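Local coordinates for UL37 (Suid herpesvirus 1, PDB 4K70), which is an inner tegument protein of the herpesvirus particle thought to control viral trafficking, this chain being its N-terminal half, at residues Ala375-Gly378 / Gly379-Arg383; Pro90-Glu93 / Leu94-Val97. All coordinates share one frame; numbering follows the deposited sequence.

Contact 1 (Ala375-Gly378 / Gly379-Arg383); sequences AVVG and GVVHR. With NA (sodium ion), chain F; CA (calcium ion), chain D.
Val-377 and Val-381 meet one helical turn apart, and this is the tight side of the contact. The amide of Val-381 bonds the carbonyl oxygen of Val-377 at 2.8 Å (N to O) and almost straight, 171° at the hydrogen. Beside that bond the CG2 methyl of Val-381 rests 3.3 Å from Val-377 O. With CG1 opposite the backbone N (chi1 167°), Val-381 turns CG2 back along the helix, where it reaches CG1 of Val-377 at 4.1 Å; the two side chains cross at a slant. Next along the helix, His-382 N bonds Gly-378 O at 2.8 Å, and the imidazole approaches the same carbonyl obliquely, CD2 lying 3.1 Å from Gly-378 O. The ring is fixed at its far end too, because NE2 is hydrogen-bonded to the carbonyl of Phe-345. The Val-380 N to Val-376 O bond is weak at 3.3 Å, although the Val-380 side chain is buried. The looser, partly exposed side belongs to Gly-379 and Arg-383, whose side chain folds back along the outside of the helix beside Val-380, without touching residues 375-378; its NH2 makes a weak hydrogen bond to Thr-404. Two carbonyls at the end of the segment bind metals: His-382 O a sodium ion at 2.5 Å, and Arg-383 O a calcium ion at 2.4 Å, Asp-386 joining both sites and Asp-387 the calcium site. Helix 366-385 packs among other helices: its valines on helix 422-431, Val-381 also on helix 333-342, and Ala-375 and His-382 on helix 347-358.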
ATOM      1  N   ALA A 375      -6.556   0.328 -21.015  1.00 19.28           N
ATOM      2  CA  ALA A 375      -7.610   0.018 -20.058  1.00 19.22           C
ATOM      3  C   ALA A 375      -7.295  -1.243 -19.264  1.00 22.83           C
ATOM      4  O   ALA A 375      -7.548  -1.305 -18.056  1.00 20.66           O
ATOM      5  CB  ALA A 375      -8.965  -0.109 -20.754  1.00 20.55           C
ATOM      6  N   VAL A 376      -6.729  -2.249 -19.923  1.00 19.87           N
ATOM      7  CA  VAL A 376      -6.338  -3.466 -19.198  1.00 19.47           C
ATOM      8  C   VAL A 376      -5.219  -3.207 -18.164  1.00 24.68           C
ATOM      9  O   VAL A 376      -5.322  -3.584 -16.993  1.00 20.68           O
ATOM     10  CB  VAL A 376      -5.884  -4.574 -20.161  1.00 18.78           C
ATOM     11  CG1 VAL A 376      -5.264  -5.711 -19.388  1.00 20.22           C
ATOM     12  CG2 VAL A 376      -7.062  -5.071 -21.009  1.00 23.62           C
ATOM     13  N   VAL A 377      -4.137  -2.577 -18.602  1.00 20.28           N
ATOM     14  CA  VAL A 377      -3.051  -2.255 -17.675  1.00 19.25           C
ATOM     15  C   VAL A 377      -3.549  -1.304 -16.575  1.00 20.34           C
ATOM     16  O   VAL A 377      -3.195  -1.442 -15.397  1.00 20.83           O
ATOM     17  CB  VAL A 377      -1.869  -1.641 -18.424  1.00 17.17           C
ATOM     18  CG1 VAL A 377      -0.841  -1.061 -17.430  1.00 18.18           C
ATOM     19  CG2 VAL A 377      -1.224  -2.689 -19.322  1.00 17.31           C
ATOM     20  N   GLY A 378      -4.395  -0.354 -16.968  1.00 19.54           N
ATOM     21  CA  GLY A 378      -4.929   0.631 -16.051  1.00 20.84           C
ATOM     22  C   GLY A 378      -5.742   0.009 -14.924  1.00 21.37           C
ATOM     23  O   GLY A 378      -5.630   0.420 -13.761  1.00 21.45           O
ATOM     24  N   GLY A 379      -6.577  -0.969 -15.266  1.00 21.95           N
ATOM     25  CA  GLY A 379      -7.411  -1.622 -14.272  1.00 23.19           C
ATOM     26  C   GLY A 379      -6.544  -2.347 -13.265  1.00 23.59           C
ATOM     27  O   GLY A 379      -6.841  -2.399 -12.069  1.00 21.85           O
ATOM     28  N   VAL A 380      -5.455  -2.918 -13.758  1.00 22.34           N
ATOM     29  CA  VAL A 380      -4.538  -3.630 -12.885  1.00 22.75           C
ATOM     30  C   VAL A 380      -3.784  -2.636 -11.994  1.00 23.23           C
ATOM     31  O   VAL A 380      -3.689  -2.824 -10.781  1.00 21.47           O
ATOM     32  CB  VAL A 380      -3.578  -4.510 -13.692  1.00 21.42           C
ATOM     33  CG1 VAL A 380      -2.531  -5.147 -12.770  1.00 22.45           C
ATOM     34  CG2 VAL A 380      -4.369  -5.580 -14.461  1.00 21.31           C
ATOM     35  N   VAL A 381      -3.280  -1.560 -12.588  1.00 20.95           N
ATOM     36  CA  VAL A 381      -2.634  -0.501 -11.802  1.00 21.92           C
ATOM     37  C   VAL A 381      -3.557   0.032 -10.699  1.00 23.81           C
ATOM     38  O   VAL A 381      -3.145   0.157  -9.545  1.00 22.60           O
ATOM     39  CB  VAL A 381      -2.191   0.672 -12.703  1.00 18.39           C
ATOM     40  CG1 VAL A 381      -1.815   1.898 -11.870  1.00 24.74           C
ATOM     41  CG2 VAL A 381      -1.042   0.234 -13.597  1.00 20.16           C
ATOM     42  N   HIS A 382      -4.805   0.343 -11.054  1.00 22.94           N
ATOM     43  CA  HIS A 382      -5.758   0.892 -10.074  1.00 24.16           C
ATOM     44  C   HIS A 382      -6.000  -0.054  -8.909  1.00 26.35           C
ATOM     45  O   HIS A 382      -6.111   0.372  -7.749  1.00 25.70           O
ATOM     46  CB  HIS A 382      -7.085   1.269 -10.739  1.00 24.69           C
ATOM     47  CG  HIS A 382      -7.046   2.588 -11.440  1.00 25.97           C
ATOM     48  ND1 HIS A 382      -6.872   3.780 -10.769  1.00 24.50           N
ATOM     49  CD2 HIS A 382      -7.150   2.912 -12.754  1.00 22.07           C
ATOM     50  CE1 HIS A 382      -6.872   4.779 -11.634  1.00 27.61           C
ATOM     51  NE2 HIS A 382      -7.049   4.279 -12.845  1.00 24.05           N
ATOM     52  N   ARG A 383      -6.089  -1.341  -9.228  1.00 24.89           N
ATOM     53  CA  ARG A 383      -6.214  -2.385  -8.221  1.00 25.33           C
ATOM     54  C   ARG A 383      -5.037  -2.426  -7.248  1.00 23.29           C
ATOM     55  O   ARG A 383      -5.228  -2.603  -6.053  1.00 23.07           O
ATOM     56  CB  ARG A 383      -6.318  -3.747  -8.895  1.00 22.28           C
ATOM     57  CG  ARG A 383      -7.662  -4.038  -9.482  1.00 30.17           C
ATOM     58  CD  ARG A 383      -7.872  -5.532  -9.487  1.00 33.94           C
ATOM     59  NE  ARG A 383      -7.425  -6.200 -10.701  1.00 34.90           N
ATOM     60  CZ  ARG A 383      -6.934  -7.441 -10.724  1.00 35.19           C
ATOM     61  NH1 ARG A 383      -6.794  -8.126  -9.590  1.00 29.20           N
ATOM     62  NH2 ARG A 383      -6.572  -7.996 -11.872  1.00 24.80           N
TER
HETATM   63 NA    NA F1004      -7.173   0.433  -5.501  1.00 38.68          NA
HETATM   64 CA    CA D1002      -5.950  -3.540  -3.971  1.00 22.70          CA
HETATM   65  O   HOH W   1      -5.363  -5.775  -4.670  1.00 26.55           O

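Contact 2 (Pro90-Glu93 / Leu94-Val97). With NA (sodium ion), chain Q.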
ATOM      1  N   PRO A  90      -0.046   2.721  22.332  1.00 29.82           N
ATOM      2  CA  PRO A  90       0.204   1.425  22.970  1.00 28.66           C
ATOM      3  C   PRO A  90       1.640   0.928  22.781  1.00 30.12           C
ATOM      4  O   PRO A  90       2.151   0.218  23.655  1.00 25.19           O
ATOM      5  CB  PRO A  90      -0.765   0.488  22.245  1.00 28.68           C
ATOM      6  CG  PRO A  90      -1.834   1.385  21.698  1.00 31.73           C
ATOM      7  CD  PRO A  90      -1.110   2.638  21.318  1.00 32.54           C
ATOM      8  N   LEU A  91       2.264   1.263  21.650  1.00 27.42           N
ATOM      9  CA  LEU A  91       3.655   0.900  21.425  1.00 25.32           C
ATOM     10  C   LEU A  91       4.563   1.705  22.315  1.00 25.17           C
ATOM     11  O   LEU A  91       5.490   1.168  22.914  1.00 27.15           O
ATOM     12  CB  LEU A  91       4.076   1.138  19.971  1.00 24.18           C
ATOM     13  CG  LEU A  91       3.507   0.151  18.972  1.00 30.93           C
ATOM     14  CD1 LEU A  91       4.205   0.334  17.617  1.00 33.56           C
ATOM     15  CD2 LEU A  91       3.676  -1.272  19.504  1.00 31.54           C
ATOM     16  N   LEU A  92       4.322   3.010  22.360  1.00 24.74           N
ATOM     17  CA  LEU A  92       5.110   3.880  23.209  1.00 26.50           C
ATOM     18  C   LEU A  92       4.965   3.453  24.666  1.00 28.78           C
ATOM     19  O   LEU A  92       5.904   3.560  25.452  1.00 29.66           O
ATOM     20  CB  LEU A  92       4.666   5.331  23.046  1.00 26.92           C
ATOM     21  CG  LEU A  92       4.747   5.881  21.621  1.00 27.16           C
ATOM     22  CD1 LEU A  92       4.516   7.383  21.606  1.00 28.97           C
ATOM     23  CD2 LEU A  92       6.075   5.530  20.984  1.00 26.17           C
ATOM     24  N   GLU A  93       3.779   2.974  25.026  1.00 25.76           N
ATOM     25  CA  GLU A  93       3.528   2.583  26.413  1.00 30.25           C
ATOM     26  C   GLU A  93       4.335   1.336  26.769  1.00 28.48           C
ATOM     27  O   GLU A  93       4.850   1.214  27.874  1.00 31.85           O
ATOM     28  CB  GLU A  93       2.029   2.367  26.657  1.00 29.51           C
ATOM     29  CG  GLU A  93       1.645   2.390  28.123  1.00 37.55           C
ATOM     30  CD  GLU A  93       0.159   2.151  28.339  1.00 42.68           C
ATOM     31  OE1 GLU A  93      -0.235   1.923  29.505  1.00 40.11           O
ATOM     32  OE2 GLU A  93      -0.608   2.184  27.349  1.00 43.16           O
ATOM     33  N   LEU A  94       4.456   0.420  25.815  1.00 26.30           N
ATOM     34  CA  LEU A  94       5.267  -0.769  25.994  1.00 23.59           C
ATOM     35  C   LEU A  94       6.754  -0.398  26.058  1.00 28.64           C
ATOM     36  O   LEU A  94       7.501  -0.919  26.893  1.00 24.84           O
ATOM     37  CB  LEU A  94       5.015  -1.747  24.850  1.00 25.87           C
ATOM     38  CG  LEU A  94       6.050  -2.852  24.694  1.00 24.61           C
ATOM     39  CD1 LEU A  94       6.068  -3.719  25.930  1.00 24.47           C
ATOM     40  CD2 LEU A  94       5.750  -3.672  23.451  1.00 27.79           C
ATOM     41  N   LEU A  95       7.186   0.507  25.179  1.00 27.78           N
ATOM     42  CA  LEU A  95       8.577   0.984  25.216  1.00 29.68           C
ATOM     43  C   LEU A  95       8.931   1.622  26.556  1.00 28.87           C
ATOM     44  O   LEU A  95      10.039   1.436  27.058  1.00 30.58           O
ATOM     45  CB  LEU A  95       8.845   1.989  24.101  1.00 25.10           C
ATOM     46  CG  LEU A  95       8.783   1.428  22.686  1.00 26.75           C
ATOM     47  CD1 LEU A  95       9.117   2.536  21.707  1.00 28.47           C
ATOM     48  CD2 LEU A  95       9.720   0.249  22.551  1.00 21.29           C
ATOM     49  N   GLY A  96       7.999   2.386  27.118  1.00 28.84           N
ATOM     50  CA  GLY A  96       8.185   2.959  28.447  1.00 30.67           C
ATOM     51  C   GLY A  96       8.484   1.927  29.531  1.00 32.01           C
ATOM     52  O   GLY A  96       9.336   2.142  30.395  1.00 34.36           O
ATOM     53  N   VAL A  97       7.771   0.808  29.493  1.00 28.66           N
ATOM     54  CA  VAL A  97       8.039  -0.319  30.385  1.00 29.35           C
ATOM     55  C   VAL A  97       9.399  -0.977  30.110  1.00 29.90           C
ATOM     56  O   VAL A  97      10.182  -1.214  31.028  1.00 28.66           O
ATOM     57  CB  VAL A  97       6.901  -1.363  30.299  1.00 32.53           C
ATOM     58  CG1 VAL A  97       7.303  -2.682  30.943  1.00 29.73           C
ATOM     59  CG2 VAL A  97       5.652  -0.805  30.956  1.00 30.26           C
TER
HETATM   60 NA    NA Q1015      -2.682   2.006  29.151  1.00 41.21          NA
HETATM   61  O   HOH W   2      -3.605   0.290  27.766  1.00 47.14           O
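Leu-95 N bonds Leu-91 O at 2.9 Å, with 166° at the hydrogen, and Gly-96 N bonds Leu-92 O at the same length. The Glu-93 carboxylate reaches outward to a sodium ion. Both of its oxygens chelate the metal, OE1 at 2.5 Å and OE2 less closely at 2.8 Å, with a water as a further ligand. Starting with CG opposite the backbone N (chi1 -162°), the chain of Glu-93 stays extended, carrying the carboxylate well clear of the helix. Leu-94 N meets Pro-90 O at 3.2 Å from above the carbonyl plane, and the bond from Val-97 N to Glu-93 O is weak at 3.4 Å. Packing between neighbouring turns is sparse: CG of Leu-95 lies 3.3 Å from Leu-91 O, and its CD1 methyl only brushes CD2 of Leu-92 at 4.3 Å. The buried leucines turn to other parts of the fold, Leu-94 to Val-42 of helix 39-60 and Leu-95 to Val-127 and Ser-128 of helix 120-137. This is the pattern of a short, mostly apolar alpha-helix packed against helices 39-60 and 120-137, with one acidic side chain reaching out to a sodium ion.

Contact 1 and contact 2 are separate single-helix contacts on opposite sides of the chain's centre, about 41 Å apart between centres and about 26 Å between nearest atoms, so neither touches the other. Contact 1 lies nearer the centre of the chain, about 16 Å from it, against about 26 Å for contact 2. Both bear metals, but differently: residues 379-383 offer main-chain carbonyls to sodium and calcium, whereas residues 90-93 use a carboxylate for sodium. Contact 2 also adjoins a second metal region, with the Pro-90 side chain about 4 Å from that of the calcium ligand Glu-86 and about 10 Å from a bound calcium ion.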